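Local coordinates for putative CRISPR-associated endoribonuclease-like protein Cas6 (Pyrococcus furiosus, PDB 3UFC) that binds CRISPR RNA and is a paralogue of the Cas6 endoribonucleases of the CRISPR antiviral defence system, at residues 135-140 / 146-151; 160-165 / 181-186. All blocks are in the same frame, centred on the assembly; numbering follows the deposited sequence.

Contact 1 of 2, residues 135-140 / 146-151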
loop_
_atom_site.group_PDB
_atom_site.type_symbol
_atom_site.label_atom_id
_atom_site.label_comp_id
_atom_site.label_asym_id
_atom_site.label_seq_id
_atom_site.Cartn_x
_atom_site.Cartn_y
_atom_site.Cartn_z
ATOM N N VAL A 135 -2.842 -6.144 5.158
ATOM C CA VAL A 135 -3.059 -6.206 6.598
ATOM C C VAL A 135 -4.543 -6.367 6.918
ATOM O O VAL A 135 -5.379 -5.600 6.446
ATOM C CB VAL A 135 -2.550 -4.915 7.284
ATOM C CG1 VAL A 135 -2.801 -4.982 8.795
ATOM C CG2 VAL A 135 -1.054 -4.730 7.004
ATOM N N VAL A 136 -4.861 -7.387 7.708
ATOM C CA VAL A 136 -6.234 -7.649 8.124
ATOM C C VAL A 136 -6.156 -8.011 9.598
ATOM O O VAL A 136 -5.492 -8.979 9.974
ATOM C CB VAL A 136 -6.859 -8.830 7.350
ATOM C CG1 VAL A 136 -8.284 -9.068 7.842
ATOM C CG2 VAL A 136 -6.862 -8.536 5.841
ATOM N N ARG A 137 -6.836 -7.236 10.433
ATOM C CA ARG A 137 -6.781 -7.476 11.867
ATOM C C ARG A 137 -8.120 -7.718 12.544
ATOM O O ARG A 137 -9.185 -7.477 11.976
ATOM C CB ARG A 137 -6.088 -6.294 12.546
ATOM C CG ARG A 137 -4.732 -5.973 11.956
ATOM C CD ARG A 137 -4.627 -4.506 11.595
ATOM N NE ARG A 137 -4.411 -3.642 12.749
ATOM C CZ ARG A 137 -3.281 -3.593 13.448
ATOM N NH1 ARG A 137 -2.257 -4.364 13.118
ATOM N NH2 ARG A 137 -3.165 -2.755 14.468
ATOM N N THR A 138 -8.036 -8.210 13.775
ATOM C CA THR A 138 -9.202 -8.473 14.596
ATOM C C THR A 138 -8.793 -8.106 16.020
ATOM O O THR A 138 -7.630 -7.790 16.269
ATOM C CB THR A 138 -9.627 -9.955 14.525
ATOM O OG1 THR A 138 -10.830 -10.141 15.279
ATOM C CG2 THR A 138 -8.543 -10.857 15.073
ATOM N N VAL A 139 -9.739 -8.133 16.949
ATOM C CA VAL A 139 -9.438 -7.786 18.332
ATOM C C VAL A 139 -9.351 -9.009 19.237
ATOM O O VAL A 139 -10.271 -9.824 19.281
ATOM C CB VAL A 139 -10.505 -6.823 18.905
ATOM C CG1 VAL A 139 -10.255 -6.582 20.383
ATOM C CG2 VAL A 139 -10.470 -5.506 18.150
ATOM N N LYS A 140 -8.235 -9.131 19.951
ATOM C CA LYS A 140 -8.022 -10.236 20.879
ATOM C C LYS A 140 -7.591 -9.719 22.252
ATOM O O LYS A 140 -7.066 -8.610 22.377
ATOM C CB LYS A 140 -6.971 -11.211 20.338
ATOM C CG LYS A 140 -7.506 -12.189 19.298
ATOM C CD LYS A 140 -6.447 -13.217 18.914
ATOM C CE LYS A 140 -7.009 -14.294 17.993
ATOM N NZ LYS A 140 -7.481 -13.754 16.687
ATOM N N LEU A 146 -7.600 -3.896 24.879
ATOM C CA LEU A 146 -7.820 -4.624 23.638
ATOM C C LEU A 146 -6.615 -4.446 22.732
ATOM O O LEU A 146 -6.240 -3.321 22.400
ATOM C CB LEU A 146 -9.065 -4.100 22.919
ATOM C CG LEU A 146 -10.425 -4.358 23.565
ATOM C CD1 LEU A 146 -11.507 -3.694 22.729
ATOM C CD2 LEU A 146 -10.672 -5.856 23.675
ATOM N N LYS A 147 -6.011 -5.556 22.331
ATOM C CA LYS A 147 -4.851 -5.496 21.457
ATOM C C LYS A 147 -5.227 -6.011 20.072
ATOM O O LYS A 147 -5.987 -6.972 19.941
ATOM C CB LYS A 147 -3.714 -6.336 22.037
ATOM C CG LYS A 147 -2.332 -5.940 21.541
ATOM C CD LYS A 147 -1.996 -4.496 21.915
ATOM C CE LYS A 147 -2.062 -4.269 23.423
ATOM N NZ LYS A 147 -1.134 -5.169 24.169
ATOM N N HIS A 148 -4.703 -5.360 19.041
ATOM C CA HIS A 148 -4.988 -5.774 17.678
ATOM C C HIS A 148 -4.218 -7.039 17.351
ATOM O O HIS A 148 -3.074 -7.212 17.770
ATOM C CB HIS A 148 -4.625 -4.662 16.692
ATOM C CG HIS A 148 -5.607 -3.532 16.674
ATOM N ND1 HIS A 148 -5.414 -2.387 15.931
ATOM C CD2 HIS A 148 -6.798 -3.377 17.300
ATOM C CE1 HIS A 148 -6.444 -1.576 16.101
ATOM N NE2 HIS A 148 -7.297 -2.153 16.927
ATOM N N TRP A 149 -4.867 -7.933 16.619
ATOM C CA TRP A 149 -4.252 -9.184 16.227
ATOM C C TRP A 149 -4.256 -9.281 14.702
ATOM O O TRP A 149 -5.315 -9.276 14.073
ATOM C CB TRP A 149 -5.014 -10.356 16.843
ATOM C CG TRP A 149 -4.314 -11.657 16.673
ATOM C CD1 TRP A 149 -4.486 -12.558 15.662
ATOM C CD2 TRP A 149 -3.270 -12.178 17.504
ATOM N NE1 TRP A 149 -3.611 -13.609 15.810
ATOM C CE2 TRP A 149 -2.852 -13.400 16.933
ATOM C CE3 TRP A 149 -2.645 -11.727 18.675
ATOM C CZ2 TRP A 149 -1.836 -14.180 17.493
ATOM C CZ3 TRP A 149 -1.632 -12.504 19.232
ATOM C CH2 TRP A 149 -1.239 -13.716 18.639
ATOM N N ASP A 150 -3.062 -9.356 14.120
ATOM C CA ASP A 150 -2.901 -9.445 12.672
ATOM C C ASP A 150 -3.181 -10.850 12.161
ATOM O O ASP A 150 -2.627 -11.835 12.659
ATOM C CB ASP A 150 -1.486 -9.004 12.286
ATOM C CG ASP A 150 -1.212 -7.563 12.670
ATOM O OD1 ASP A 150 -0.033 -7.155 12.720
ATOM O OD2 ASP A 150 -2.191 -6.832 12.921
ATOM N N LEU A 151 -4.046 -10.929 11.156
ATOM C CA LEU A 151 -4.442 -12.201 10.566
ATOM C C LEU A 151 -3.783 -12.458 9.215
ATOM O O LEU A 151 -3.318 -11.530 8.552
ATOM C CB LEU A 151 -5.963 -12.234 10.400
ATOM C CG LEU A 151 -6.773 -12.037 11.688
ATOM C CD1 LEU A 151 -8.236 -11.808 11.345
ATOM C CD2 LEU A 151 -6.609 -13.260 12.595
HETATM O O HOH W 1 -2.550 -8.834 8.845
#

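Contact 2 of 2, residues 160-165 / 181-186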
loop_
_atom_site.group_PDB
_atom_site.type_symbol
_atom_site.label_atom_id
_atom_site.label_comp_id
_atom_site.label_asym_id
_atom_site.label_seq_id
_atom_site.Cartn_x
_atom_site.Cartn_y
_atom_site.Cartn_z
ATOM N N ASP A 160 -13.705 -13.083 6.547
ATOM C CA ASP A 160 -14.779 -12.263 7.101
ATOM C C ASP A 160 -14.269 -10.907 7.563
ATOM O O ASP A 160 -14.952 -9.892 7.397
ATOM C CB ASP A 160 -15.481 -12.982 8.254
ATOM C CG ASP A 160 -16.395 -14.089 7.769
ATOM O OD1 ASP A 160 -16.874 -13.996 6.617
ATOM O OD2 ASP A 160 -16.645 -15.040 8.536
ATOM N N ARG A 161 -13.075 -10.886 8.145
ATOM C CA ARG A 161 -12.488 -9.626 8.586
ATOM C C ARG A 161 -12.177 -8.744 7.366
ATOM O O ARG A 161 -12.466 -7.548 7.367
ATOM C CB ARG A 161 -11.209 -9.883 9.379
ATOM C CG ARG A 161 -11.434 -10.419 10.785
ATOM C CD ARG A 161 -11.553 -9.280 11.781
ATOM N NE ARG A 161 -12.929 -8.871 12.017
ATOM C CZ ARG A 161 -13.271 -7.750 12.648
ATOM N NH1 ARG A 161 -12.332 -6.925 13.093
ATOM N NH2 ARG A 161 -14.551 -7.468 12.854
ATOM N N LEU A 162 -11.595 -9.339 6.326
ATOM C CA LEU A 162 -11.265 -8.577 5.122
ATOM C C LEU A 162 -12.553 -8.014 4.516
ATOM O O LEU A 162 -12.610 -6.849 4.123
ATOM C CB LEU A 162 -10.541 -9.461 4.099
ATOM C CG LEU A 162 -10.181 -8.785 2.762
ATOM C CD1 LEU A 162 -9.285 -7.573 3.013
ATOM C CD2 LEU A 162 -9.484 -9.781 1.847
ATOM N N ARG A 163 -13.597 -8.840 4.460
ATOM C CA ARG A 163 -14.868 -8.398 3.912
ATOM C C ARG A 163 -15.405 -7.181 4.656
ATOM O O ARG A 163 -15.794 -6.196 4.032
ATOM C CB ARG A 163 -15.896 -9.523 3.971
ATOM C CG ARG A 163 -15.654 -10.641 2.984
ATOM C CD ARG A 163 -16.516 -11.848 3.330
ATOM N NE ARG A 163 -16.487 -12.854 2.275
ATOM C CZ ARG A 163 -17.001 -14.072 2.391
ATOM N NH1 ARG A 163 -17.586 -14.440 3.523
ATOM N NH2 ARG A 163 -16.928 -14.922 1.376
ATOM N N LYS A 164 -15.417 -7.244 5.986
ATOM C CA LYS A 164 -15.925 -6.134 6.788
ATOM C C LYS A 164 -15.101 -4.869 6.596
ATOM O O LYS A 164 -15.648 -3.776 6.456
ATOM C CB LYS A 164 -15.931 -6.487 8.279
ATOM C CG LYS A 164 -16.625 -5.432 9.124
ATOM C CD LYS A 164 -16.274 -5.540 10.601
ATOM C CE LYS A 164 -14.848 -5.080 10.850
ATOM N NZ LYS A 164 -14.572 -4.890 12.299
ATOM N N VAL A 165 -13.783 -5.022 6.615
ATOM C CA VAL A 165 -12.891 -3.888 6.435
ATOM C C VAL A 165 -13.157 -3.188 5.099
ATOM O O VAL A 165 -13.276 -1.967 5.046
ATOM C CB VAL A 165 -11.412 -4.333 6.490
ATOM C CG1 VAL A 165 -10.504 -3.213 6.005
ATOM C CG2 VAL A 165 -11.048 -4.706 7.917
ATOM N N LYS A 181 -21.960 -6.562 -2.117
ATOM C CA LYS A 181 -21.047 -6.616 -0.981
ATOM C C LYS A 181 -20.339 -7.950 -0.796
ATOM O O LYS A 181 -19.590 -8.117 0.163
ATOM C CB LYS A 181 -21.814 -6.297 0.305
ATOM C CG LYS A 181 -22.644 -5.027 0.239
ATOM C CD LYS A 181 -23.541 -4.888 1.458
ATOM C CE LYS A 181 -24.365 -3.610 1.393
ATOM N NZ LYS A 181 -25.166 -3.520 0.137
ATOM N N ASP A 182 -20.540 -8.891 -1.708
ATOM C CA ASP A 182 -19.931 -10.205 -1.532
ATOM C C ASP A 182 -18.754 -10.576 -2.425
ATOM O O ASP A 182 -18.719 -10.239 -3.604
ATOM C CB ASP A 182 -21.013 -11.278 -1.664
ATOM C CG ASP A 182 -22.241 -10.973 -0.822
ATOM O OD1 ASP A 182 -22.101 -10.804 0.410
ATOM O OD2 ASP A 182 -23.347 -10.898 -1.395
ATOM N N PHE A 183 -17.793 -11.288 -1.841
ATOM C CA PHE A 183 -16.623 -11.758 -2.572
ATOM C C PHE A 183 -15.886 -12.822 -1.781
ATOM O O PHE A 183 -16.067 -12.950 -0.572
ATOM C CB PHE A 183 -15.670 -10.595 -2.899
ATOM C CG PHE A 183 -14.885 -10.074 -1.713
ATOM C CD1 PHE A 183 -13.692 -10.675 -1.329
ATOM C CD2 PHE A 183 -15.321 -8.953 -1.014
ATOM C CE1 PHE A 183 -12.936 -10.160 -0.262
ATOM C CE2 PHE A 183 -14.575 -8.432 0.054
ATOM C CZ PHE A 183 -13.381 -9.039 0.426
ATOM N N ARG A 184 -15.060 -13.592 -2.477
ATOM C CA ARG A 184 -14.261 -14.633 -1.850
ATOM C C ARG A 184 -12.896 -14.602 -2.524
ATOM O O ARG A 184 -12.722 -13.958 -3.559
ATOM C CB ARG A 184 -14.910 -16.013 -2.037
ATOM C CG ARG A 184 -15.064 -16.455 -3.488
ATOM C CD ARG A 184 -15.492 -17.924 -3.590
ATOM N NE ARG A 184 -15.774 -18.327 -4.969
ATOM C CZ ARG A 184 -16.805 -17.882 -5.684
ATOM N NH1 ARG A 184 -17.663 -17.019 -5.155
ATOM N NH2 ARG A 184 -16.981 -18.297 -6.932
ATOM N N ILE A 185 -11.924 -15.281 -1.933
ATOM C CA ILE A 185 -10.587 -15.313 -2.507
ATOM C C ILE A 185 -9.995 -16.698 -2.374
ATOM O O ILE A 185 -10.380 -17.465 -1.490
ATOM C CB ILE A 185 -9.619 -14.335 -1.792
ATOM C CG1 ILE A 185 -9.318 -14.842 -0.377
ATOM C CG2 ILE A 185 -10.220 -12.933 -1.741
ATOM C CD1 ILE A 185 -8.113 -14.184 0.259
ATOM N N GLU A 186 -9.066 -17.026 -3.259
ATOM C CA GLU A 186 -8.393 -18.306 -3.171
ATOM C C GLU A 186 -6.903 -18.015 -3.249
ATOM O O GLU A 186 -6.419 -17.412 -4.209
ATOM C CB GLU A 186 -8.847 -19.266 -4.279
ATOM C CG GLU A 186 -8.440 -18.923 -5.690
ATOM C CD GLU A 186 -8.888 -19.989 -6.680
ATOM O OE1 GLU A 186 -8.512 -21.167 -6.500
ATOM O OE2 GLU A 186 -9.617 -19.656 -7.637
#

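Contact 1 of 2, residues 135-140 / 146-151
T138 and W149 face each other as a hydrogen-bonded pair in an antiparallel beta hairpin, strands 136-142 and 145-151. T138 N donates to W149 O, and W149 N returns a bond to T138 O at 2.8 Å. K140 and K147 form the next such pair. R137 with D150 and V139 with H148 are non-hydrogen-bonded pairs.

The inner part lies beside helix 158-174. V136, T138 and L151 are buried on one face of the hairpin. L151 CD1 reaches T138 CG2 at 3.9 Å, and the two side chains cross at a slant. R161 of the helix packs on all three residues. A water accepts from V136 N and probably donates to L151 O where the hairpin joins the body.

The rest is more open. On the outer part of the same face, the K140 chain runs over the indole of W149. K140 CD sits 3.7 Å from the centroid of the W149 five-membered ring, a CH-pi contact.

The face with R137, V139, H148 and D150 is mixed, and polar toward the R137 end. Near the turn, V139 CG1 meets CD2 of exposed L146 tightly, at 3.4 Å. The R137 chain bends at chi2 (128°) and again at chi3. Its guanidinium is thereby set between two partners. NH1 forms a salt bridge with D150 OD2, whose position is less certain. D150 OD1 is bonded to R203 N. The guanidinium and imidazole planes stand nearly perpendicular, 89° apart. R137 NH2 donates to H148 ND1 at 2.7 Å, coming in at the ring edge and close to the ring plane. This bond is bent (132° at the hydrogen), and ND1 is tilted from the guanidinium plane.

Contact 2 of 2, residues 160-165 / 181-186
The ring of F183 carries R163 CG over one face and L162 CG at its edge. R163 CG stands 4.1 Å from the F183 ring centroid, a CH-pi contact displaced toward the rim. L162 CG lies near the ring plane, 4.0 Å from F183 CZ. The guanidinium of R163 is turned 89° from the F183 ring. At its edge it meets a backbone atom, F183 O.

This is helix-to-strand packing in the C-terminal Cas6 region. Helix 158-174 lies against the start of strand 183-197, an outermost strand of its four-stranded antiparallel sheet. The segment axes come within 9.5 Å. F183 CG takes the position between the backbone N and the carbonyl carbon (chi1 74°), and the ring reaches to the helix. Y211 of the adjoining strand meets the same ring, and L159 also touches F183.

The R163 chain is extended from CG to NE and slides past the phenyl ring in the opposite direction. R163 NE and NH2 both donate to F183 O, each at 2.9 Å, in a side-on grip. NE lies nearly in line with the carbonyl, at a C=O...N angle of 172°. NH2 is tilted out of the carbonyl plane. Both bonds are bent at the hydrogen, as expected for two donors sharing one acceptor. R163 NH1 turns back to D160 OD1 in a weak hydrogen bond of 3.2 Å within a salt bridge.

One arginine thus does apolar and polar work together. One methylene rests over the F183 face, toward its rim, and two N-H groups satisfy one carbonyl. D160 probably balances part of its charge and may help hold the guanidinium in place.

Overall arrangement
Contact 1 comes first along the chain and closes before contact 2 opens. Their centres are about 16 Å apart, and both lie in the C-terminal Cas6 region. Helix 158-174 is the next element after strand 145-151, and it serves both contacts. R161 packs on the hairpin. L162 and R163 of the same helix face strand 183-197, and L162 also touches V136. The helix therefore lies between the two-stranded hairpin and the edge of the four-stranded sheet. Through it, the hairpin base is joined to the sheet of this RNA-binding protein, while the hairpin turn projects from the body.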